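Local coordinates for chitinase A (Cycas revoluta, PDB 4MNK), which probably hydrolyses chitin as a class V member of glycoside hydrolase family 18, and is captured here with a bound N-acetylglucosamine oligomer, at residues 243-248 against 299-304; 98-103 against 136-141; 161-166 against 217-222. All blocks are in the same frame, centred on the assembly; numbering follows the deposited sequence.

How the contacts relate
All three contacts belong to one family 18 TIM barrel and its additions, yet they stand apart. Contact 1 pairs the far end of strand 234-247 with strand 300-304, and its Arg243 comes within about 4 Å of a bound NAG. Contact 3 holds Tyr161 and Phe162 of the neighbouring glycan site, which shares Asp193 with that of Arg243; it lies about 25 Å from contact 1 between centres and about 12 Å between nearest atoms, and its helix 217-227 is followed in the chain by strand 234-247. Contact 2 joins two outer helices, about 43 Å between centres from contact 1, on the opposite side of the chain's centre, and about 27 Å between centres from contact 3.

Contact 1. Residues 243-248 against 299-304; sequences RSWLLK and NVWVGY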
# COMPACT_ATOMS: atom_id res chain seq x y z
N ARG A 243 -1.75 -13.59 5.66
CA ARG A 243 -1.83 -14.64 4.66
C ARG A 243 -2.05 -15.98 5.36
O ARG A 243 -1.38 -16.28 6.36
CB ARG A 243 -0.56 -14.68 3.81
CG ARG A 243 -0.41 -13.50 2.86
CD ARG A 243 -1.25 -13.69 1.62
NE ARG A 243 -1.31 -12.48 0.80
CZ ARG A 243 -2.22 -12.25 -0.13
NH1 ARG A 243 -3.16 -13.15 -0.39
NH2 ARG A 243 -2.19 -11.12 -0.82
N SER A 244 -2.98 -16.76 4.84
CA SER A 244 -3.39 -18.00 5.49
C SER A 244 -3.14 -19.23 4.64
O SER A 244 -3.16 -19.17 3.41
CB SER A 244 -4.87 -17.92 5.86
OG SER A 244 -5.66 -17.86 4.69
N TRP A 245 -2.92 -20.34 5.34
CA TRP A 245 -2.68 -21.64 4.73
C TRP A 245 -3.57 -22.67 5.41
O TRP A 245 -4.00 -22.48 6.56
CB TRP A 245 -1.25 -22.09 5.00
CG TRP A 245 -0.14 -21.46 4.21
CD1 TRP A 245 0.47 -21.97 3.10
CD2 TRP A 245 0.55 -20.24 4.52
NE1 TRP A 245 1.48 -21.14 2.69
CE2 TRP A 245 1.55 -20.07 3.54
CE3 TRP A 245 0.41 -19.27 5.52
CZ2 TRP A 245 2.41 -18.97 3.53
CZ3 TRP A 245 1.27 -18.17 5.51
CH2 TRP A 245 2.25 -18.03 4.52
N LEU A 246 -3.81 -23.78 4.71
CA LEU A 246 -4.32 -25.00 5.34
C LEU A 246 -3.13 -25.91 5.62
O LEU A 246 -2.32 -26.17 4.73
CB LEU A 246 -5.33 -25.70 4.43
CG LEU A 246 -6.61 -24.93 4.09
CD1 LEU A 246 -7.48 -25.72 3.13
CD2 LEU A 246 -7.40 -24.56 5.34
N LEU A 247 -3.02 -26.37 6.87
CA LEU A 247 -1.91 -27.20 7.29
C LEU A 247 -2.05 -28.63 6.80
O LEU A 247 -3.16 -29.18 6.76
CB LEU A 247 -1.78 -27.20 8.82
CG LEU A 247 -1.44 -25.86 9.49
CD1 LEU A 247 -1.62 -25.97 10.99
CD2 LEU A 247 -0.03 -25.41 9.15
N LYS A 248 -0.93 -29.23 6.41
CA LYS A 248 -0.91 -30.64 6.03
C LYS A 248 -1.16 -31.53 7.25
O LYS A 248 -1.89 -32.51 7.16
CB LYS A 248 0.42 -31.00 5.36
CG LYS A 248 0.43 -32.38 4.70
CD LYS A 248 1.70 -32.62 3.88
CE LYS A 248 1.61 -32.01 2.49
NZ LYS A 248 2.86 -32.23 1.70
N ASN A 299 -6.59 -27.07 11.37
CA ASN A 299 -5.79 -27.04 10.14
C ASN A 299 -5.59 -25.65 9.51
O ASN A 299 -5.14 -25.54 8.37
CB ASN A 299 -6.33 -28.03 9.10
CG ASN A 299 -7.68 -27.61 8.53
OD1 ASN A 299 -8.49 -26.98 9.21
ND2 ASN A 299 -7.92 -27.97 7.27
N VAL A 300 -5.92 -24.59 10.24
CA VAL A 300 -5.81 -23.22 9.71
C VAL A 300 -4.66 -22.47 10.38
O VAL A 300 -4.54 -22.46 11.61
CB VAL A 300 -7.15 -22.45 9.83
CG1 VAL A 300 -7.00 -21.01 9.35
CG2 VAL A 300 -8.25 -23.15 9.04
N TRP A 301 -3.82 -21.84 9.56
CA TRP A 301 -2.64 -21.11 10.02
C TRP A 301 -2.60 -19.78 9.30
O TRP A 301 -2.77 -19.72 8.08
CB TRP A 301 -1.39 -21.92 9.65
CG TRP A 301 -0.09 -21.55 10.32
CD1 TRP A 301 0.49 -22.19 11.37
CD2 TRP A 301 0.83 -20.50 9.95
NE1 TRP A 301 1.69 -21.61 11.69
CE2 TRP A 301 1.93 -20.57 10.83
CE3 TRP A 301 0.82 -19.51 8.96
CZ2 TRP A 301 3.01 -19.69 10.76
CZ3 TRP A 301 1.91 -18.63 8.89
CH2 TRP A 301 2.98 -18.73 9.79
N VAL A 302 -2.38 -18.70 10.04
CA VAL A 302 -2.32 -17.37 9.44
C VAL A 302 -1.12 -16.58 9.98
O VAL A 302 -0.88 -16.56 11.18
CB VAL A 302 -3.66 -16.59 9.60
CG1 VAL A 302 -4.00 -16.37 11.08
CG2 VAL A 302 -3.64 -15.27 8.83
N GLY A 303 -0.38 -15.94 9.07
CA GLY A 303 0.74 -15.07 9.45
C GLY A 303 0.35 -13.62 9.21
O GLY A 303 -0.25 -13.30 8.18
N TYR A 304 0.69 -12.75 10.15
CA TYR A 304 0.20 -11.37 10.15
C TYR A 304 1.05 -10.49 11.05
O TYR A 304 2.00 -10.96 11.69
CB TYR A 304 -1.27 -11.32 10.61
CG TYR A 304 -1.47 -11.89 11.99
CD1 TYR A 304 -1.61 -11.06 13.10
CD2 TYR A 304 -1.49 -13.27 12.20
CE1 TYR A 304 -1.78 -11.59 14.39
CE2 TYR A 304 -1.65 -13.81 13.47
CZ TYR A 304 -1.79 -12.96 14.56
OH TYR A 304 -1.95 -13.52 15.81
O HOH W 1 -5.80 -29.40 5.76
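Strand 234-247 continues past the barrel into the insertion domain of class V chitinases, where its residues 243-247 pair antiparallel with strand 300-304. Arg243 and Gly303 exchange two backbone bonds, as do Trp245 and Trp301; Trp245 N to Trp301 O is 2.8 Å and nearly straight at 165°. Beyond them Leu247 N reaches Asn299 O at 2.7 Å. A water closes this end, donating to Leu247 O and accepting from Asn299 ND2.

The two tryptophans stand side by side on one face, pointing the same way. CG of Trp301 is anti to its backbone N (chi1 -165°), that of Trp245 beside its N, which brings the six-membered rings together. They meet at CE3 of Trp245 and CE3 of Trp301, 3.5 Å apart, obliquely with planes at 76°. Each indole nitrogen is bonded elsewhere, to Glu199 O for Trp245 and Val253 O for Trp301. Leu247 CD2 lies against Trp301 CB at 3.8 Å.

On the other face Leu246 CD2 touches Val300 CG2 at 4.0 Å, and Ser244 OG is bonded to Pro264 O. Arg243, at the groove end, salt-bridges Asp193 and touches a bound NAG, brought there by an antiparallel pair typical of this α+β insertion domain.

Contact 2. Residues 98-103 against 136-141; sequences RFVKSS and SELTAA
Segments 98-103 and 136-141, from helices 93-110 and 125-149, have their nearest CA atoms at Val100 and Leu138, 5.5 Å apart, with the segment axes 9.6 Å apart and their directions 39° from parallel. Val100 is the wedge. It points toward the other helix and sends one methyl to a side chain and the other to the backbone. CG1, anti to the backbone N (chi1 164°), meets the methyl of Ala141, and the distance from Val100 CG1 to Ala141 CB is only 3.3 Å, a tight contact for two carbons. CG2 settles on the backbone one turn earlier, 3.9 Å from Leu138 N.

Leu138 sets out along the flank and then turns in: its CD1 approaches Val100 CG1 at 4.1 Å. The same leucine also touches Leu117 and Leu156 of the barrel strands, and Phe99, on the adjacent face of its helix, packs on Leu117 and Ile75. Leu138 and Phe99 thus link the seam to the apolar layer on the barrel strands.

Glu137 borders the seam on its outer side, its CB 4.3 Å from Val100 CG2. Its carboxylate turns to Arg96, one turn before Val100, in a salt bridge through OE1, so the charged pair also ties helix 125-149 to helix 93-110.

Between the two segments no hydrogen bond forms. What holds them together is methyl against methyl and methyl against backbone, an interface that depends on shape and close fit, with the Glu137-Arg96 salt bridge at its margin.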
# COMPACT_ATOMS: atom_id res chain seq x y z
N ARG A 98 -4.02 13.02 -21.96
CA ARG A 98 -5.39 12.92 -21.46
C ARG A 98 -5.43 12.44 -20.01
O ARG A 98 -6.20 12.96 -19.21
CB ARG A 98 -6.24 12.01 -22.36
CG ARG A 98 -6.38 12.51 -23.80
CD ARG A 98 -7.48 11.79 -24.56
NE ARG A 98 -7.25 10.35 -24.67
CZ ARG A 98 -6.52 9.76 -25.62
NH1 ARG A 98 -5.92 10.49 -26.56
NH2 ARG A 98 -6.38 8.44 -25.62
N PHE A 99 -4.59 11.46 -19.69
CA PHE A 99 -4.47 10.93 -18.33
C PHE A 99 -4.02 12.01 -17.35
O PHE A 99 -4.59 12.16 -16.28
CB PHE A 99 -3.48 9.76 -18.30
CG PHE A 99 -3.22 9.20 -16.92
CD1 PHE A 99 -3.91 8.08 -16.47
CD2 PHE A 99 -2.29 9.79 -16.08
CE1 PHE A 99 -3.67 7.55 -15.20
CE2 PHE A 99 -2.04 9.27 -14.80
CZ PHE A 99 -2.74 8.16 -14.37
N VAL A 100 -2.98 12.75 -17.73
CA VAL A 100 -2.41 13.77 -16.86
C VAL A 100 -3.43 14.87 -16.56
O VAL A 100 -3.63 15.24 -15.40
CB VAL A 100 -1.09 14.34 -17.47
CG1 VAL A 100 -0.69 15.63 -16.80
CG2 VAL A 100 0.02 13.31 -17.34
N LYS A 101 -4.09 15.37 -17.61
CA LYS A 101 -5.10 16.42 -17.47
C LYS A 101 -6.28 15.96 -16.62
O LYS A 101 -6.72 16.68 -15.71
CB LYS A 101 -5.58 16.89 -18.84
CG LYS A 101 -6.59 18.02 -18.81
CD LYS A 101 -7.04 18.40 -20.22
CE LYS A 101 -8.03 19.55 -20.21
NZ LYS A 101 -7.41 20.83 -19.76
N SER A 102 -6.80 14.77 -16.91
CA SER A 102 -7.98 14.25 -16.21
C SER A 102 -7.70 13.87 -14.75
O SER A 102 -8.58 14.00 -13.90
CB SER A 102 -8.62 13.10 -16.97
OG SER A 102 -7.76 11.98 -17.04
N SER A 103 -6.49 13.39 -14.46
CA SER A 103 -6.14 13.00 -13.09
C SER A 103 -6.05 14.22 -12.17
O SER A 103 -6.54 14.18 -11.04
CB SER A 103 -4.84 12.19 -13.05
OG SER A 103 -3.75 12.95 -13.52
N SER A 136 7.00 12.05 -15.43
CA SER A 136 7.65 13.34 -15.68
C SER A 136 6.63 14.38 -16.15
O SER A 136 6.63 15.52 -15.68
CB SER A 136 8.78 13.19 -16.70
OG SER A 136 9.46 14.42 -16.87
N GLU A 137 5.75 13.97 -17.06
CA GLU A 137 4.69 14.83 -17.57
C GLU A 137 3.69 15.21 -16.47
O GLU A 137 3.22 16.35 -16.41
CB GLU A 137 4.00 14.18 -18.77
CG GLU A 137 4.90 14.13 -20.02
CD GLU A 137 4.52 13.04 -21.02
OE1 GLU A 137 3.44 12.43 -20.89
OE2 GLU A 137 5.32 12.79 -21.95
N LEU A 138 3.38 14.25 -15.60
CA LEU A 138 2.46 14.50 -14.50
C LEU A 138 3.04 15.50 -13.49
O LEU A 138 2.35 16.43 -13.07
CB LEU A 138 2.08 13.18 -13.81
CG LEU A 138 1.03 13.24 -12.70
CD1 LEU A 138 -0.27 13.92 -13.15
CD2 LEU A 138 0.75 11.83 -12.20
N THR A 139 4.31 15.32 -13.13
CA THR A 139 5.00 16.26 -12.24
C THR A 139 4.94 17.70 -12.77
O THR A 139 4.59 18.62 -12.04
CB THR A 139 6.47 15.84 -12.01
OG1 THR A 139 6.50 14.55 -11.39
CG2 THR A 139 7.20 16.84 -11.13
N ALA A 140 5.25 17.87 -14.06
CA ALA A 140 5.24 19.18 -14.70
C ALA A 140 3.84 19.80 -14.70
O ALA A 140 3.67 20.99 -14.40
CB ALA A 140 5.78 19.09 -16.12
N ALA A 141 2.83 19.00 -15.03
CA ALA A 141 1.46 19.49 -15.08
C ALA A 141 0.93 19.85 -13.69
O ALA A 141 0.15 20.80 -13.55
CB ALA A 141 0.56 18.49 -15.76

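Contact 3. Residues 161-166 against 217-222; sequences YFHQKL and ASVGIE. With NAG (2-acetamido-2-deoxy-beta-D-glucopyranose), chain C.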
# COMPACT_ATOMS: atom_id res chain seq x y z
N TYR A 161 7.20 -1.66 -5.35
CA TYR A 161 7.60 -2.99 -4.90
C TYR A 161 8.48 -2.86 -3.66
O TYR A 161 9.07 -1.80 -3.43
CB TYR A 161 8.36 -3.66 -6.04
CG TYR A 161 8.67 -5.14 -5.89
CD1 TYR A 161 9.98 -5.60 -5.93
CD2 TYR A 161 7.64 -6.08 -5.73
CE1 TYR A 161 10.27 -6.95 -5.81
CE2 TYR A 161 7.93 -7.43 -5.60
CZ TYR A 161 9.25 -7.86 -5.64
OH TYR A 161 9.55 -9.19 -5.52
N PHE A 162 8.56 -3.92 -2.86
CA PHE A 162 9.33 -3.87 -1.61
C PHE A 162 10.81 -3.57 -1.85
O PHE A 162 11.48 -3.04 -0.96
CB PHE A 162 9.16 -5.17 -0.80
CG PHE A 162 10.18 -6.23 -1.12
CD1 PHE A 162 10.04 -7.05 -2.24
CD2 PHE A 162 11.27 -6.44 -0.27
CE1 PHE A 162 10.98 -8.04 -2.52
CE2 PHE A 162 12.21 -7.42 -0.55
CZ PHE A 162 12.07 -8.23 -1.67
N HIS A 163 11.28 -3.89 -3.05
CA HIS A 163 12.69 -3.80 -3.41
C HIS A 163 12.87 -2.82 -4.56
O HIS A 163 11.98 -2.66 -5.41
CB HIS A 163 13.18 -5.19 -3.84
CG HIS A 163 14.66 -5.38 -3.73
ND1 HIS A 163 15.55 -4.87 -4.66
CD2 HIS A 163 15.40 -6.05 -2.83
CE1 HIS A 163 16.78 -5.21 -4.32
NE2 HIS A 163 16.72 -5.93 -3.21
N GLN A 164 14.03 -2.17 -4.60
CA GLN A 164 14.36 -1.20 -5.63
C GLN A 164 14.57 -1.85 -7.01
O GLN A 164 14.38 -1.21 -8.04
CB GLN A 164 15.59 -0.38 -5.20
CG GLN A 164 15.96 0.79 -6.11
CD GLN A 164 17.05 0.46 -7.12
OE1 GLN A 164 17.81 -0.50 -6.95
NE2 GLN A 164 17.13 1.25 -8.19
N LYS A 165 14.93 -3.14 -7.01
CA LYS A 165 15.14 -3.89 -8.24
C LYS A 165 13.90 -4.69 -8.61
O LYS A 165 13.29 -5.35 -7.76
CB LYS A 165 16.33 -4.85 -8.10
CG LYS A 165 17.64 -4.22 -7.66
CD LYS A 165 18.36 -3.51 -8.80
CE LYS A 165 19.70 -2.96 -8.33
NZ LYS A 165 20.48 -2.38 -9.45
N LEU A 166 13.53 -4.64 -9.88
CA LEU A 166 12.47 -5.48 -10.42
C LEU A 166 13.11 -6.49 -11.37
O LEU A 166 13.38 -6.17 -12.52
CB LEU A 166 11.43 -4.63 -11.17
CG LEU A 166 10.66 -3.57 -10.38
CD1 LEU A 166 9.96 -2.59 -11.31
CD2 LEU A 166 9.65 -4.22 -9.44
N ALA A 217 11.25 -6.86 4.73
CA ALA A 217 11.05 -5.42 4.66
C ALA A 217 12.37 -4.66 4.74
O ALA A 217 12.60 -3.72 3.96
CB ALA A 217 10.10 -4.97 5.77
N SER A 218 13.25 -5.07 5.65
CA SER A 218 14.53 -4.39 5.85
C SER A 218 15.45 -4.47 4.64
O SER A 218 16.05 -3.47 4.26
CB SER A 218 15.25 -4.90 7.11
OG SER A 218 15.57 -6.27 7.00
N VAL A 219 15.53 -5.65 4.02
CA VAL A 219 16.34 -5.82 2.81
C VAL A 219 15.83 -4.91 1.68
O VAL A 219 16.62 -4.26 1.00
CB VAL A 219 16.40 -7.30 2.36
CG1 VAL A 219 16.97 -7.43 0.95
CG2 VAL A 219 17.23 -8.12 3.34
N GLY A 220 14.51 -4.86 1.51
CA GLY A 220 13.90 -3.97 0.53
C GLY A 220 14.19 -2.51 0.79
O GLY A 220 14.61 -1.78 -0.12
N ILE A 221 13.99 -2.07 2.03
CA ILE A 221 14.29 -0.69 2.43
C ILE A 221 15.77 -0.37 2.20
O ILE A 221 16.10 0.68 1.63
CB ILE A 221 13.86 -0.42 3.90
CG1 ILE A 221 12.33 -0.38 4.02
CG2 ILE A 221 14.49 0.87 4.44
CD1 ILE A 221 11.63 0.76 3.28
N GLU A 222 16.65 -1.28 2.63
CA GLU A 222 18.10 -1.15 2.40
C GLU A 222 18.40 -0.90 0.92
O GLU A 222 19.25 -0.06 0.60
CB GLU A 222 18.84 -2.41 2.88
CG GLU A 222 18.90 -2.61 4.40
CD GLU A 222 19.90 -1.72 5.11
OE1 GLU A 222 19.69 -1.39 6.30
OE2 GLU A 222 20.91 -1.34 4.48
C1 NAG C . 5.48 -13.57 -4.89
C2 NAG C . 5.07 -12.12 -4.64
C3 NAG C . 3.60 -11.99 -4.23
C4 NAG C . 2.68 -12.81 -5.12
C5 NAG C . 3.24 -14.22 -5.36
C6 NAG C . 2.39 -15.02 -6.35
C7 NAG C . 7.03 -10.83 -3.93
C8 NAG C . 7.80 -10.26 -2.78
N2 NAG C . 5.92 -11.51 -3.63
O3 NAG C . 3.23 -10.63 -4.26
O4 NAG C . 1.40 -12.89 -4.52
O5 NAG C . 4.58 -14.17 -5.81
O6 NAG C . 2.42 -14.42 -7.62
O7 NAG C . 7.43 -10.67 -5.09
O HOH W 2 10.58 -3.36 1.78
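The ring of Phe162 reaches helix 217-227 and meets Gly220 there, its CD2 3.7 Å from Gly220 CA. The backbone follows: Phe162 O comes within 3.0 Å of Gly220 CA in a CA-H...O contact. A CB on Gly220 would run into that oxygen, so the loop after barrel strand 155-161 can lie this close only against a residue without a side chain. A water beside the edge of the phenylalanine ring donates to both Phe162 O and Ala217 O, bridging loop and helix.

Three consecutive side chains overlap in steps. Phe162 CD1 sits 3.5 Å above one face of the Tyr161 ring, offset toward its rim, while His163 CB lies over the centre of one face of the Phe162 ring at 3.7 Å. The His163 ring presents its edge to Val219, CD2 to CG1 being 4.3 Å. Its rotation is fixed by ND1, which accepts from Lys165 N in the ring plane at 3.0 Å.

Tyr161 meets the sugar with its edge and hydroxyl. With CG anti to the backbone N (chi1 -170°), the ring extends to the NAG acetamido group and OH donates to NAG O7 at 2.6 Å, the oxygen lying in the ring plane. The methyl C8 of that group rests obliquely by Phe162 CE1 at 3.9 Å. Asp193 O is a further hydrogen-bond partner of this NAG. A phenylalanine in place of Tyr161 keeps the ring but not the hydroxyl, and O7 would probably lose this donor, leaving the group less firmly held on that side.

Oxygen and methyl of the acetamido are each met, the one by a short hydrogen bond and the other by an aromatic ring, consistent with a site that recognises N-acetylglucosamine.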